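Long-range contacts in leucine-rich repeat protein TpLRR (Treponema pallidum, PDB 6MLX), which is of unknown function but folds as a secreted, probably periplasmic, leucine-rich repeat solenoid, a scaffold that in other proteins often serves binding: residues A[145-156]-A[168-179]; A[101-110]-A[122-133]. All blocks are in the same frame, centred on the assembly; numbering follows the deposited sequence.

Contact 1 of 2, residues A[145-156]-A[168-179]; sequences FRDCAELASVRL and FEGCRNLVELGN
Two successive coils of the leucine-rich repeat solenoid meet here, with Ser153, Val154 and Arg155 of one strand opposite Glu176, Leu177 and Gly178 of the next. The two strands run parallel, their axes only 10° apart. Val154 turns both its N-H and its C=O to the neighbouring strand, giving N to Glu176 O and accepting Gly178 N, and Leu156 N continues the pattern onto Gly178 O. On the more exposed face Ser153 OG donates to Glu176 OE1 at 2.5 Å, which accepts on the lone pair turned away from its other oxygen. The glutamate reaches it with an extended chain, CG opposite the backbone N (chi1 -180°).

The face with Val154 and Leu177 turns inward, onto the apolar side chains Phe168, Phe145 and Leu156. Phe168 CE1 lies 3.7 Å from Val154 CG2, while the same CE1 sits 3.8 Å from Phe145 CD2. The two phenylalanine rings are nearly parallel, planes 13° apart, but displaced until little of one ring covers the other. Leu177 CD1 slants across to Leu156 CG at 3.8 Å.

At the turn end, Asn173 ND2 donates to Ala149 O at 2.8 Å, in the carbonyl plane, and its OD1 is taken by Arg196. An asparagine suits the place because its amide can serve the coil before and the coil after. The guanidinium of Arg172 lays one face over Ala149 CB. Further round, Asp147 N bonds Glu169 O, and Gly170 suits its place because a β carbon would run into Asp147 OD1, and its phi is positive. Arg146 NH1 meets Glu169 OE1 edge-on in a salt bridge of 3.2 Å, with Asp120 holding its NE. Parallel strands, stacked turns and a phenylalanine-leucine core are the marks of the BspA-type leucine-rich repeat.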
loop_
_atom_site.group_PDB
_atom_site.type_symbol
_atom_site.label_atom_id
_atom_site.label_comp_id
_atom_site.label_asym_id
_atom_site.label_seq_id
_atom_site.Cartn_x
_atom_site.Cartn_y
_atom_site.Cartn_z
ATOM N N PHE A 145 -7.763 2.482 1.013
ATOM C CA PHE A 145 -7.422 3.899 0.973
ATOM C C PHE A 145 -8.310 4.718 1.908
ATOM O O PHE A 145 -8.614 5.881 1.632
ATOM C CB PHE A 145 -7.486 4.408 -0.464
ATOM C CG PHE A 145 -6.579 3.658 -1.380
ATOM C CD1 PHE A 145 -5.219 3.950 -1.413
ATOM C CD2 PHE A 145 -7.067 2.621 -2.168
ATOM C CE1 PHE A 145 -4.362 3.244 -2.245
ATOM C CE2 PHE A 145 -6.217 1.905 -3.000
ATOM C CZ PHE A 145 -4.866 2.219 -3.037
ATOM N N ARG A 146 -8.711 4.112 3.029
ATOM C CA ARG A 146 -9.520 4.802 4.031
ATOM C C ARG A 146 -8.798 6.047 4.536
ATOM O O ARG A 146 -7.609 6.003 4.849
ATOM C CB ARG A 146 -9.811 3.849 5.197
ATOM C CG ARG A 146 -10.725 4.413 6.289
ATOM C CD ARG A 146 -10.797 3.454 7.509
ATOM N NE ARG A 146 -10.995 2.057 7.120
ATOM C CZ ARG A 146 -12.155 1.566 6.678
ATOM N NH1 ARG A 146 -13.204 2.365 6.560
ATOM N NH2 ARG A 146 -12.268 0.283 6.343
ATOM N N ASP A 147 -9.515 7.168 4.577
ATOM C CA ASP A 147 -8.999 8.416 5.144
ATOM C C ASP A 147 -7.729 8.907 4.452
ATOM O O ASP A 147 -6.869 9.526 5.092
ATOM C CB ASP A 147 -8.729 8.274 6.642
ATOM C CG ASP A 147 -9.923 7.802 7.384
ATOM O OD1 ASP A 147 -11.021 8.321 7.116
ATOM O OD2 ASP A 147 -9.766 6.893 8.212
ATOM N N CYS A 148 -7.589 8.637 3.155
ATOM C CA CYS A 148 -6.545 9.278 2.356
ATOM C C CYS A 148 -7.100 10.627 1.902
ATOM O O CYS A 148 -7.635 10.792 0.805
ATOM C CB CYS A 148 -6.126 8.378 1.201
ATOM S SG CYS A 148 -5.194 6.899 1.769
ATOM N N ALA A 149 -6.989 11.612 2.796
ATOM C CA ALA A 149 -7.710 12.867 2.603
ATOM C C ALA A 149 -7.153 13.697 1.452
ATOM O O ALA A 149 -7.847 14.596 0.968
ATOM C CB ALA A 149 -7.699 13.690 3.894
ATOM N N GLU A 150 -5.932 13.430 1.004
ATOM C CA GLU A 150 -5.367 14.161 -0.120
ATOM C C GLU A 150 -5.382 13.371 -1.426
ATOM O O GLU A 150 -4.958 13.903 -2.466
ATOM C CB GLU A 150 -3.945 14.616 0.216
ATOM C CG GLU A 150 -3.893 15.721 1.297
ATOM C CD GLU A 150 -4.478 17.057 0.861
ATOM O OE1 GLU A 150 -4.661 17.289 -0.356
ATOM O OE2 GLU A 150 -4.778 17.887 1.749
ATOM N N LEU A 151 -5.865 12.126 -1.396
ATOM C CA LEU A 151 -5.965 11.271 -2.570
ATOM C C LEU A 151 -6.868 11.886 -3.630
ATOM O O LEU A 151 -8.083 11.963 -3.436
ATOM C CB LEU A 151 -6.497 9.897 -2.171
ATOM C CG LEU A 151 -6.635 8.862 -3.284
ATOM C CD1 LEU A 151 -5.305 8.723 -4.009
ATOM C CD2 LEU A 151 -7.081 7.545 -2.686
ATOM N N ALA A 152 -6.289 12.309 -4.755
ATOM C CA ALA A 152 -7.033 12.971 -5.815
ATOM C C ALA A 152 -7.374 12.050 -6.982
ATOM O O ALA A 152 -8.412 12.235 -7.621
ATOM C CB ALA A 152 -6.242 14.179 -6.340
ATOM N N SER A 153 -6.535 11.058 -7.263
ATOM C CA SER A 153 -6.634 10.273 -8.486
ATOM C C SER A 153 -6.230 8.833 -8.220
ATOM O O SER A 153 -5.144 8.583 -7.689
ATOM C CB SER A 153 -5.732 10.861 -9.583
ATOM O OG SER A 153 -5.799 10.073 -10.755
ATOM N N VAL A 154 -7.084 7.896 -8.619
ATOM C CA VAL A 154 -6.810 6.466 -8.520
ATOM C C VAL A 154 -7.118 5.826 -9.864
ATOM O O VAL A 154 -8.229 5.981 -10.386
ATOM C CB VAL A 154 -7.648 5.779 -7.421
ATOM C CG1 VAL A 154 -7.449 4.262 -7.478
ATOM C CG2 VAL A 154 -7.282 6.311 -6.053
ATOM N N ARG A 155 -6.149 5.110 -10.421
ATOM C CA ARG A 155 -6.392 4.272 -11.587
ATOM C C ARG A 155 -6.513 2.830 -11.109
ATOM O O ARG A 155 -5.602 2.309 -10.457
ATOM C CB ARG A 155 -5.288 4.404 -12.634
ATOM C CG ARG A 155 -5.534 3.563 -13.914
ATOM C CD ARG A 155 -4.269 3.491 -14.793
ATOM N NE ARG A 155 -3.787 4.820 -15.170
ATOM C CZ ARG A 155 -2.549 5.093 -15.583
ATOM N NH1 ARG A 155 -1.637 4.128 -15.680
ATOM N NH2 ARG A 155 -2.219 6.340 -15.886
ATOM N N LEU A 156 -7.639 2.207 -11.420
ATOM C CA LEU A 156 -7.913 0.842 -11.014
ATOM C C LEU A 156 -7.259 -0.153 -11.972
ATOM O O LEU A 156 -6.976 0.177 -13.128
ATOM C CB LEU A 156 -9.419 0.611 -10.977
ATOM C CG LEU A 156 -10.212 1.438 -9.961
ATOM C CD1 LEU A 156 -11.686 1.359 -10.300
ATOM C CD2 LEU A 156 -9.957 0.931 -8.560
ATOM N N PHE A 168 -12.725 3.647 -0.475
ATOM C CA PHE A 168 -12.360 5.062 -0.547
ATOM C C PHE A 168 -13.074 5.903 0.514
ATOM O O PHE A 168 -13.302 7.102 0.320
ATOM C CB PHE A 168 -12.645 5.619 -1.945
ATOM C CG PHE A 168 -11.898 4.914 -3.041
ATOM C CD1 PHE A 168 -10.510 5.014 -3.132
ATOM C CD2 PHE A 168 -12.579 4.150 -3.980
ATOM C CE1 PHE A 168 -9.821 4.369 -4.145
ATOM C CE2 PHE A 168 -11.890 3.493 -5.000
ATOM C CZ PHE A 168 -10.511 3.596 -5.070
ATOM N N GLU A 169 -13.431 5.290 1.641
ATOM C CA GLU A 169 -14.097 6.018 2.711
ATOM C C GLU A 169 -13.218 7.150 3.237
ATOM O O GLU A 169 -12.047 6.950 3.574
ATOM C CB GLU A 169 -14.468 5.053 3.841
ATOM C CG GLU A 169 -15.178 5.710 4.999
ATOM C CD GLU A 169 -15.455 4.732 6.126
ATOM O OE1 GLU A 169 -16.022 3.642 5.878
ATOM O OE2 GLU A 169 -15.040 5.038 7.258
ATOM N N GLY A 170 -13.789 8.349 3.301
ATOM C CA GLY A 170 -13.056 9.495 3.791
ATOM C C GLY A 170 -12.098 10.124 2.804
ATOM O O GLY A 170 -11.275 10.948 3.211
ATOM N N CYS A 171 -12.166 9.755 1.519
ATOM C CA CYS A 171 -11.295 10.343 0.498
ATOM C C CYS A 171 -11.996 11.583 -0.039
ATOM O O CYS A 171 -12.556 11.612 -1.133
ATOM C CB CYS A 171 -10.981 9.332 -0.598
ATOM S SG CYS A 171 -9.940 7.957 -0.024
ATOM N N ARG A 172 -11.951 12.636 0.767
ATOM C CA ARG A 172 -12.724 13.828 0.471
ATOM C C ARG A 172 -12.167 14.641 -0.692
ATOM O O ARG A 172 -12.859 15.546 -1.162
ATOM C CB ARG A 172 -12.827 14.703 1.714
ATOM C CG ARG A 172 -11.549 14.880 2.482
ATOM C CD ARG A 172 -11.756 15.929 3.571
ATOM N NE ARG A 172 -10.645 15.985 4.518
ATOM C CZ ARG A 172 -9.564 16.730 4.334
ATOM N NH1 ARG A 172 -9.447 17.466 3.239
ATOM N NH2 ARG A 172 -8.598 16.746 5.238
ATOM N N ASN A 173 -10.962 14.345 -1.180
ATOM C CA ASN A 173 -10.424 15.047 -2.340
ATOM C C ASN A 173 -10.391 14.185 -3.598
ATOM O O ASN A 173 -9.819 14.605 -4.613
ATOM C CB ASN A 173 -9.031 15.585 -2.028
ATOM C CG ASN A 173 -9.083 16.952 -1.393
ATOM O OD1 ASN A 173 -9.719 17.866 -1.922
ATOM N ND2 ASN A 173 -8.436 17.098 -0.243
ATOM N N LEU A 174 -11.005 13.004 -3.562
ATOM C CA LEU A 174 -10.971 12.096 -4.698
ATOM C C LEU A 174 -11.853 12.632 -5.818
ATOM O O LEU A 174 -13.048 12.863 -5.621
ATOM C CB LEU A 174 -11.432 10.708 -4.265
ATOM C CG LEU A 174 -11.443 9.646 -5.362
ATOM C CD1 LEU A 174 -10.040 9.488 -5.969
ATOM C CD2 LEU A 174 -11.945 8.326 -4.811
ATOM N N VAL A 175 -11.270 12.847 -7.001
ATOM C CA VAL A 175 -12.039 13.352 -8.126
ATOM C C VAL A 175 -11.909 12.507 -9.382
ATOM O O VAL A 175 -12.728 12.656 -10.305
ATOM C CB VAL A 175 -11.672 14.826 -8.438
ATOM C CG1 VAL A 175 -11.881 15.711 -7.220
ATOM C CG2 VAL A 175 -10.258 14.919 -8.892
ATOM N N GLU A 176 -10.931 11.616 -9.481
ATOM C CA GLU A 176 -10.671 10.863 -10.700
ATOM C C GLU A 176 -10.503 9.393 -10.361
ATOM O O GLU A 176 -9.711 9.034 -9.485
ATOM C CB GLU A 176 -9.427 11.383 -11.421
ATOM C CG GLU A 176 -9.101 10.654 -12.704
ATOM C CD GLU A 176 -7.869 11.232 -13.388
ATOM O OE1 GLU A 176 -6.747 11.095 -12.863
ATOM O OE2 GLU A 176 -8.022 11.858 -14.435
ATOM N N LEU A 177 -11.248 8.549 -11.069
ATOM C CA LEU A 177 -11.234 7.105 -10.871
ATOM C C LEU A 177 -11.082 6.500 -12.261
ATOM O O LEU A 177 -12.066 6.332 -12.984
ATOM C CB LEU A 177 -12.494 6.641 -10.170
ATOM C CG LEU A 177 -12.549 5.174 -9.772
ATOM C CD1 LEU A 177 -11.383 4.848 -8.869
ATOM C CD2 LEU A 177 -13.870 4.867 -9.080
ATOM N N GLY A 178 -9.838 6.227 -12.650
ATOM C CA GLY A 178 -9.577 5.704 -13.975
ATOM C C GLY A 178 -9.766 4.201 -14.058
ATOM O O GLY A 178 -9.722 3.480 -13.056
ATOM N N ASN A 179 -9.999 3.723 -15.286
ATOM C CA ASN A 179 -10.181 2.293 -15.522
ATOM C C ASN A 179 -11.382 1.754 -14.768
ATOM O O ASN A 179 -11.339 0.654 -14.222
ATOM C CB ASN A 179 -8.945 1.488 -15.122
ATOM C CG ASN A 179 -8.040 1.254 -16.257
ATOM O OD1 ASN A 179 -8.376 1.580 -17.384
ATOM N ND2 ASN A 179 -6.881 0.669 -15.988
#

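Contact 2 of 2, residues A[101-110]-A[122-133]; sequences KCVSLAGIVF and FSSCGSLVDVVL
Phe110 reaches across to Phe122, Val131 and Leu133 between two adjacent coils of the leucine-rich repeat solenoid. Its CB points at the partner coil, and CG stands opposite the carbonyl carbon (chi1 -70°), which carries the ring into the core. Along one side, CD2 lies 3.5 Å from Val132 O, which approaches the ring at its edge. The next atom, CE2, packs 3.6 Å from Leu133 CD2, and Val131 CG2 comes to the ring edge at the same CE2. On the other side CE1 is 3.7 Å from Phe122 CZ, and at the tip CZ approaches that same Phe122 CZ at 3.4 Å. The planes are 60° apart, so the rings meet obliquely. A large flat residue suits the place because one ring can touch Phe122, Val131 and Leu133 at once where the backbones stand apart. From the preceding coil Phe122 meets Ile108 CD1, 3.9 Å from its CE1, and the ring of Phe99, its plane parallel.

Around the turns the coils come closer. Lys101 N bonds Ser123 O at 2.9 Å, Val129 N donates to Ala106 O, and Cys125 SG packs on Cys102 CB. Ser127 OG donates to Val103 O, though the separation is so short that the exact placing is doubtful. Toward the strand the backbones part, Ile108 CA standing 6.8 Å from Val131 CA, and water takes over the pairing. One water joins Ile108 N to Asp130 O, another Val132 N to Ile108 O, a third Phe110 N to Val132 O. A further water links Ala106 O with Asp130 N. Between the two turns, one more water donates to both Cys102 O and Leu105 O and accepts Ser127 N at 2.8 Å.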
loop_
_atom_site.group_PDB
_atom_site.type_symbol
_atom_site.label_atom_id
_atom_site.label_comp_id
_atom_site.label_asym_id
_atom_site.label_seq_id
_atom_site.Cartn_x
_atom_site.Cartn_y
_atom_site.Cartn_z
ATOM N N LYS A 101 -1.203 5.087 8.788
ATOM C CA LYS A 101 -0.721 6.339 9.387
ATOM C C LYS A 101 0.648 6.768 8.862
ATOM O O LYS A 101 1.417 7.415 9.583
ATOM C CB LYS A 101 -0.666 6.259 10.918
ATOM C CG LYS A 101 -2.005 6.279 11.617
ATOM C CD LYS A 101 -1.800 6.141 13.124
ATOM C CE LYS A 101 -2.453 7.297 13.861
ATOM N NZ LYS A 101 -3.942 7.117 13.788
ATOM N N CYS A 102 0.987 6.420 7.618
ATOM C CA CYS A 102 2.196 6.965 6.999
ATOM C C CYS A 102 1.803 8.302 6.367
ATOM O O CYS A 102 1.586 8.430 5.153
ATOM C CB CYS A 102 2.794 5.991 5.993
ATOM S SG CYS A 102 3.628 4.581 6.747
ATOM N N VAL A 103 1.696 9.321 7.233
ATOM C CA VAL A 103 1.057 10.584 6.860
ATOM C C VAL A 103 1.931 11.468 5.992
ATOM O O VAL A 103 1.463 12.518 5.535
ATOM C CB VAL A 103 0.614 11.323 8.141
ATOM C CG1 VAL A 103 -0.304 10.414 8.955
ATOM C CG2 VAL A 103 1.824 11.728 8.967
ATOM N N SER A 104 3.179 11.086 5.737
ATOM C CA SER A 104 4.068 11.856 4.873
ATOM C C SER A 104 4.317 11.185 3.535
ATOM O O SER A 104 5.114 11.696 2.737
ATOM C CB SER A 104 5.422 12.096 5.559
ATOM O OG SER A 104 5.256 12.844 6.738
ATOM N N LEU A 105 3.698 10.037 3.289
ATOM C CA LEU A 105 3.885 9.318 2.035
ATOM C C LEU A 105 3.040 10.033 0.992
ATOM O O LEU A 105 1.809 9.948 1.006
ATOM C CB LEU A 105 3.486 7.858 2.203
ATOM C CG LEU A 105 4.020 6.857 1.188
ATOM C CD1 LEU A 105 5.510 6.981 1.125
ATOM C CD2 LEU A 105 3.619 5.442 1.596
ATOM N N ALA A 106 3.694 10.790 0.112
ATOM C CA ALA A 106 2.970 11.611 -0.847
ATOM C C ALA A 106 2.702 10.878 -2.146
ATOM O O ALA A 106 1.778 11.253 -2.885
ATOM C CB ALA A 106 3.736 12.901 -1.136
ATOM N N GLY A 107 3.478 9.841 -2.428
ATOM C CA GLY A 107 3.314 9.082 -3.647
ATOM C C GLY A 107 3.969 7.734 -3.481
ATOM O O GLY A 107 4.828 7.535 -2.614
ATOM N N ILE A 108 3.556 6.802 -4.328
ATOM C CA ILE A 108 4.139 5.470 -4.314
ATOM C C ILE A 108 3.921 4.860 -5.691
ATOM O O ILE A 108 2.889 5.084 -6.328
ATOM C CB ILE A 108 3.533 4.623 -3.172
ATOM C CG1 ILE A 108 4.294 3.315 -2.982
ATOM C CG2 ILE A 108 2.054 4.377 -3.413
ATOM C CD1 ILE A 108 3.807 2.546 -1.763
ATOM N N VAL A 109 4.933 4.153 -6.180
ATOM C CA VAL A 109 4.886 3.521 -7.491
ATOM C C VAL A 109 4.840 2.016 -7.270
ATOM O O VAL A 109 5.776 1.435 -6.708
ATOM C CB VAL A 109 6.084 3.908 -8.368
ATOM C CG1 VAL A 109 5.999 3.172 -9.688
ATOM C CG2 VAL A 109 6.147 5.422 -8.592
ATOM N N PHE A 110 3.772 1.402 -7.697
ATOM C CA PHE A 110 3.623 -0.032 -7.473
ATOM C C PHE A 110 4.275 -0.832 -8.596
ATOM O O PHE A 110 4.122 -0.493 -9.768
ATOM C CB PHE A 110 2.165 -0.416 -7.385
ATOM C CG PHE A 110 1.482 0.074 -6.156
ATOM C CD1 PHE A 110 1.936 -0.291 -4.902
ATOM C CD2 PHE A 110 0.371 0.887 -6.255
ATOM C CE1 PHE A 110 1.299 0.153 -3.767
ATOM C CE2 PHE A 110 -0.283 1.320 -5.123
ATOM C CZ PHE A 110 0.177 0.962 -3.881
ATOM N N PHE A 122 -3.280 1.545 3.183
ATOM C CA PHE A 122 -2.924 2.958 3.171
ATOM C C PHE A 122 -3.902 3.781 3.997
ATOM O O PHE A 122 -4.087 4.972 3.748
ATOM C CB PHE A 122 -2.820 3.465 1.733
ATOM C CG PHE A 122 -1.776 2.734 0.934
ATOM C CD1 PHE A 122 -0.425 3.018 1.111
ATOM C CD2 PHE A 122 -2.136 1.717 0.057
ATOM C CE1 PHE A 122 0.547 2.320 0.402
ATOM C CE2 PHE A 122 -1.178 1.028 -0.659
ATOM C CZ PHE A 122 0.169 1.315 -0.478
ATOM N N SER A 123 -4.527 3.142 4.986
ATOM C CA SER A 123 -5.406 3.837 5.921
ATOM C C SER A 123 -4.679 5.019 6.552
ATOM O O SER A 123 -3.550 4.886 7.028
ATOM C CB SER A 123 -5.883 2.859 7.006
ATOM O OG SER A 123 -6.746 3.514 7.933
ATOM N N SER A 124 -5.319 6.189 6.516
ATOM C CA SER A 124 -4.775 7.423 7.103
ATOM C C SER A 124 -3.444 7.843 6.483
ATOM O O SER A 124 -2.628 8.499 7.134
ATOM C CB SER A 124 -4.622 7.303 8.625
ATOM O OG SER A 124 -5.890 7.297 9.253
ATOM N N CYS A 125 -3.199 7.479 5.224
ATOM C CA CYS A 125 -2.063 8.050 4.496
ATOM C C CYS A 125 -2.500 9.402 3.935
ATOM O O CYS A 125 -2.876 9.545 2.769
ATOM C CB CYS A 125 -1.576 7.097 3.416
ATOM S SG CYS A 125 -0.588 5.753 4.098
ATOM N N GLY A 126 -2.415 10.422 4.795
ATOM C CA GLY A 126 -3.025 11.705 4.539
ATOM C C GLY A 126 -2.309 12.577 3.526
ATOM O O GLY A 126 -2.829 13.645 3.194
ATOM N N SER A 127 -1.132 12.176 3.048
ATOM C CA SER A 127 -0.425 12.951 2.037
ATOM C C SER A 127 -0.471 12.318 0.656
ATOM O O SER A 127 -0.005 12.938 -0.310
ATOM C CB SER A 127 1.048 13.152 2.433
ATOM O OG SER A 127 1.172 13.952 3.591
ATOM N N LEU A 128 -0.996 11.111 0.542
ATOM C CA LEU A 128 -0.949 10.381 -0.717
ATOM C C LEU A 128 -1.880 11.040 -1.733
ATOM O O LEU A 128 -3.061 11.255 -1.456
ATOM C CB LEU A 128 -1.332 8.924 -0.465
ATOM C CG LEU A 128 -1.201 7.845 -1.542
ATOM C CD1 LEU A 128 0.218 7.741 -2.060
ATOM C CD2 LEU A 128 -1.657 6.511 -0.939
ATOM N N VAL A 129 -1.342 11.373 -2.905
ATOM C CA VAL A 129 -2.045 12.179 -3.903
ATOM C C VAL A 129 -2.532 11.324 -5.078
ATOM O O VAL A 129 -3.720 11.312 -5.389
ATOM C CB VAL A 129 -1.171 13.357 -4.398
ATOM C CG1 VAL A 129 -1.893 14.089 -5.491
ATOM C CG2 VAL A 129 -0.853 14.288 -3.232
ATOM N N ASP A 130 -1.615 10.678 -5.788
ATOM C CA ASP A 130 -1.956 9.855 -6.943
ATOM C C ASP A 130 -1.609 8.409 -6.625
ATOM O O ASP A 130 -0.588 8.140 -5.985
ATOM C CB ASP A 130 -1.198 10.280 -8.220
ATOM C CG ASP A 130 -1.617 11.651 -8.756
ATOM O OD1 ASP A 130 -2.755 12.092 -8.522
ATOM O OD2 ASP A 130 -0.792 12.277 -9.463
ATOM N N VAL A 131 -2.456 7.477 -7.066
ATOM C CA VAL A 131 -2.081 6.065 -7.076
ATOM C C VAL A 131 -2.528 5.438 -8.388
ATOM O O VAL A 131 -3.623 5.705 -8.899
ATOM C CB VAL A 131 -2.605 5.251 -5.860
ATOM C CG1 VAL A 131 -3.391 6.088 -4.912
ATOM C CG2 VAL A 131 -3.381 3.992 -6.286
ATOM N N VAL A 132 -1.634 4.638 -8.943
ATOM C CA VAL A 132 -1.864 3.889 -10.162
ATOM C C VAL A 132 -1.716 2.427 -9.801
ATOM O O VAL A 132 -0.634 1.994 -9.399
ATOM C CB VAL A 132 -0.874 4.283 -11.265
ATOM C CG1 VAL A 132 -1.025 3.356 -12.461
ATOM C CG2 VAL A 132 -1.086 5.747 -11.645
ATOM N N LEU A 133 -2.795 1.679 -9.927
ATOM C CA LEU A 133 -2.757 0.264 -9.607
ATOM C C LEU A 133 -2.490 -0.514 -10.891
ATOM O O LEU A 133 -3.293 -0.428 -11.827
ATOM C CB LEU A 133 -4.062 -0.175 -8.961
ATOM C CG LEU A 133 -4.422 0.543 -7.644
ATOM C CD1 LEU A 133 -5.852 0.262 -7.200
ATOM C CD2 LEU A 133 -3.438 0.177 -6.525
HETATM O O HOH W 1 0.383 9.831 3.139
HETATM O O HOH W 2 1.270 11.174 -5.377
HETATM O O HOH W 3 0.930 5.227 -8.212
HETATM O O HOH W 4 1.905 8.140 -6.353
HETATM O O HOH W 5 1.955 2.767 -9.497
#

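How the contacts relate
Read from the N terminus, contact 2 comes first: the chain leaves 101-110, passes through strand 116-117 and returns at 122-133, one coil further on. Contact 1 repeats the step, from 145-156 through strand 162-163 to 168-179. The two are in series, neither nesting nor crossing, and each closes a single turn of the solenoid. They join where 122-133 lies beside 145-156: Val129 O probably accepts Ala152 N, and Ser124 N probably donates to Arg146 O. Val131 bonds Ser153 and Arg155, so strands 130-132, 153-155 and 176-178 form one parallel sheet. The backbone of 101-110 meets strand 130-132 through waters, whereas contact 1 pairs its strands directly.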